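Local coordinates for SxtG (Microseira wollei, PDB 6U1R), which probably transfers an amidino group in saxitoxin biosynthesis, as an amidinotransferase of the glycine amidinotransferase-like family, at residues Phe158-Trp161 and Ala162-Leu166. Residues are numbered along the deposited sequence; the frame is centred on the assembly and turned at random.
Sequences FEAW and AYRDL
The phenol ring of Y163 presents its edge to the backbone of E159 and A160, with CD1 and CE1 turned to the E159 carbonyl oxygen, which lies in the ring plane 3.5 Å from Y163 CE1. With CG anti to the carbonyl carbon (chi1 -55°), the ring runs back along the chain in the direction of the E159 carboxylate. The two polar ends are then joined through a single water, which donates to E159 OE2 at 2.6 Å and lies 2.8 Å from Y163 OH. R156 forms a salt bridge with the same OE2, so two partners hold this buried carboxylate oxygen. Successive i to i+3 bonds wind the backbone into a turn that leads directly into helix 164-172. Y163 N donates to A160 O at 3.0 Å, and R164 N to W161 O at 3.2 Å, the latter nearly straight at 174°. Where the early turn lacks a regular helical bond, water fills in, accepting from A162 N and donating to E159 O (2.7 Å); another water links W161 O to D165 N in the same manner. On another side of the turn, R164 bends at chi2 (-58°), bringing its NE to 4.2 Å from A160 CB, and the guanidinium passes that methyl obliquely on its way to a salt bridge from NH2 to E148 and a hydrogen bond from NH1 to the K182 carbonyl of the second subunit. The W161 indole takes F158 CD1 over the rim of one face, 3.4 Å above its plane, and meets F186 of the second subunit edge-to-face, which places this side of the turn at the dimer interface.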
loop_
_atom_site.group_PDB
_atom_site.type_symbol
_atom_site.label_atom_id
_atom_site.label_comp_id
_atom_site.label_asym_id
_atom_site.label_seq_id
_atom_site.Cartn_x
_atom_site.Cartn_y
_atom_site.Cartn_z
ATOM N N PHE A 158 -4.617 -8.175 -6.833
ATOM C CA PHE A 158 -3.919 -9.102 -5.953
ATOM C C PHE A 158 -2.724 -9.745 -6.642
ATOM O O PHE A 158 -2.269 -10.824 -6.238
ATOM C CB PHE A 158 -4.891 -10.167 -5.437
ATOM C CG PHE A 158 -5.935 -9.610 -4.520
ATOM C CD1 PHE A 158 -5.582 -9.165 -3.262
ATOM C CD2 PHE A 158 -7.260 -9.486 -4.924
ATOM C CE1 PHE A 158 -6.512 -8.626 -2.399
ATOM C CE2 PHE A 158 -8.202 -8.930 -4.057
ATOM C CZ PHE A 158 -7.827 -8.504 -2.802
ATOM N N GLU A 159 -2.185 -9.095 -7.660
ATOM C CA GLU A 159 -1.099 -9.722 -8.382
ATOM C C GLU A 159 0.170 -9.817 -7.547
ATOM O O GLU A 159 1.026 -10.651 -7.858
ATOM C CB GLU A 159 -0.832 -8.966 -9.679
ATOM C CG GLU A 159 -0.038 -9.767 -10.666
ATOM C CD GLU A 159 -0.184 -9.241 -12.082
ATOM O OE1 GLU A 159 -1.329 -8.965 -12.511
ATOM O OE2 GLU A 159 0.845 -9.070 -12.786
ATOM N N ALA A 160 0.328 -9.004 -6.493
ATOM C CA ALA A 160 1.540 -9.147 -5.693
ATOM C C ALA A 160 1.594 -10.464 -4.925
ATOM O O ALA A 160 2.666 -10.829 -4.433
ATOM C CB ALA A 160 1.685 -7.985 -4.706
ATOM N N TRP A 161 0.481 -11.188 -4.819
ATOM C CA TRP A 161 0.420 -12.336 -3.915
ATOM C C TRP A 161 1.440 -13.414 -4.278
ATOM O O TRP A 161 2.067 -14.006 -3.387
ATOM C CB TRP A 161 -1.000 -12.899 -3.908
ATOM C CG TRP A 161 -1.905 -12.167 -2.941
ATOM C CD1 TRP A 161 -1.720 -10.903 -2.409
ATOM C CD2 TRP A 161 -3.110 -12.669 -2.361
ATOM N NE1 TRP A 161 -2.745 -10.605 -1.543
ATOM C CE2 TRP A 161 -3.609 -11.670 -1.494
ATOM C CE3 TRP A 161 -3.813 -13.871 -2.486
ATOM C CZ2 TRP A 161 -4.781 -11.839 -0.761
ATOM C CZ3 TRP A 161 -4.978 -14.039 -1.758
ATOM C CH2 TRP A 161 -5.449 -13.029 -0.905
ATOM N N ALA A 162 1.642 -13.679 -5.568
ATOM C CA ALA A 162 2.587 -14.740 -5.938
ATOM C C ALA A 162 4.007 -14.439 -5.478
ATOM O O ALA A 162 4.812 -15.375 -5.329
ATOM C CB ALA A 162 2.578 -14.966 -7.450
ATOM N N TYR A 163 4.313 -13.172 -5.202
ATOM C CA TYR A 163 5.644 -12.716 -4.833
ATOM C C TYR A 163 5.869 -12.567 -3.332
ATOM O O TYR A 163 6.971 -12.200 -2.927
ATOM C CB TYR A 163 5.921 -11.367 -5.493
ATOM C CG TYR A 163 5.742 -11.374 -6.991
ATOM C CD1 TYR A 163 4.496 -11.179 -7.563
ATOM C CD2 TYR A 163 6.829 -11.569 -7.838
ATOM C CE1 TYR A 163 4.325 -11.194 -8.928
ATOM C CE2 TYR A 163 6.672 -11.568 -9.189
ATOM C CZ TYR A 163 5.417 -11.387 -9.737
ATOM O OH TYR A 163 5.285 -11.394 -11.089
ATOM N N ARG A 164 4.855 -12.789 -2.497
ATOM C CA ARG A 164 4.994 -12.425 -1.090
ATOM C C ARG A 164 5.998 -13.312 -0.349
ATOM O O ARG A 164 6.636 -12.846 0.604
ATOM C CB ARG A 164 3.625 -12.460 -0.406
ATOM C CG ARG A 164 2.773 -11.204 -0.676
ATOM C CD ARG A 164 3.468 -9.891 -0.234
ATOM N NE ARG A 164 2.735 -8.675 -0.647
ATOM C CZ ARG A 164 1.618 -8.281 -0.057
ATOM N NH1 ARG A 164 1.112 -9.011 0.921
ATOM N NH2 ARG A 164 1.004 -7.180 -0.432
ATOM N N ASP A 165 6.158 -14.575 -0.744
ATOM C CA ASP A 165 7.225 -15.385 -0.157
ATOM C C ASP A 165 8.584 -14.716 -0.348
ATOM O O ASP A 165 9.392 -14.637 0.586
ATOM C CB ASP A 165 7.250 -16.781 -0.784
ATOM C CG ASP A 165 6.131 -17.675 -0.296
ATOM O OD1 ASP A 165 5.628 -17.464 0.824
ATOM O OD2 ASP A 165 5.768 -18.612 -1.037
ATOM N N LEU A 166 8.864 -14.265 -1.574
ATOM C CA LEU A 166 10.132 -13.608 -1.860
ATOM C C LEU A 166 10.251 -12.280 -1.118
ATOM O O LEU A 166 11.302 -11.972 -0.541
ATOM C CB LEU A 166 10.265 -13.404 -3.373
ATOM C CG LEU A 166 10.654 -14.661 -4.156
ATOM C CD1 LEU A 166 10.348 -14.476 -5.632
ATOM C CD2 LEU A 166 12.136 -15.016 -3.923
HETATM O O HOH W 1 3.303 -9.934 -12.329
HETATM O O HOH W 2 0.018 -13.175 -7.637
HETATM O O HOH W 3 3.862 -15.955 -2.148
#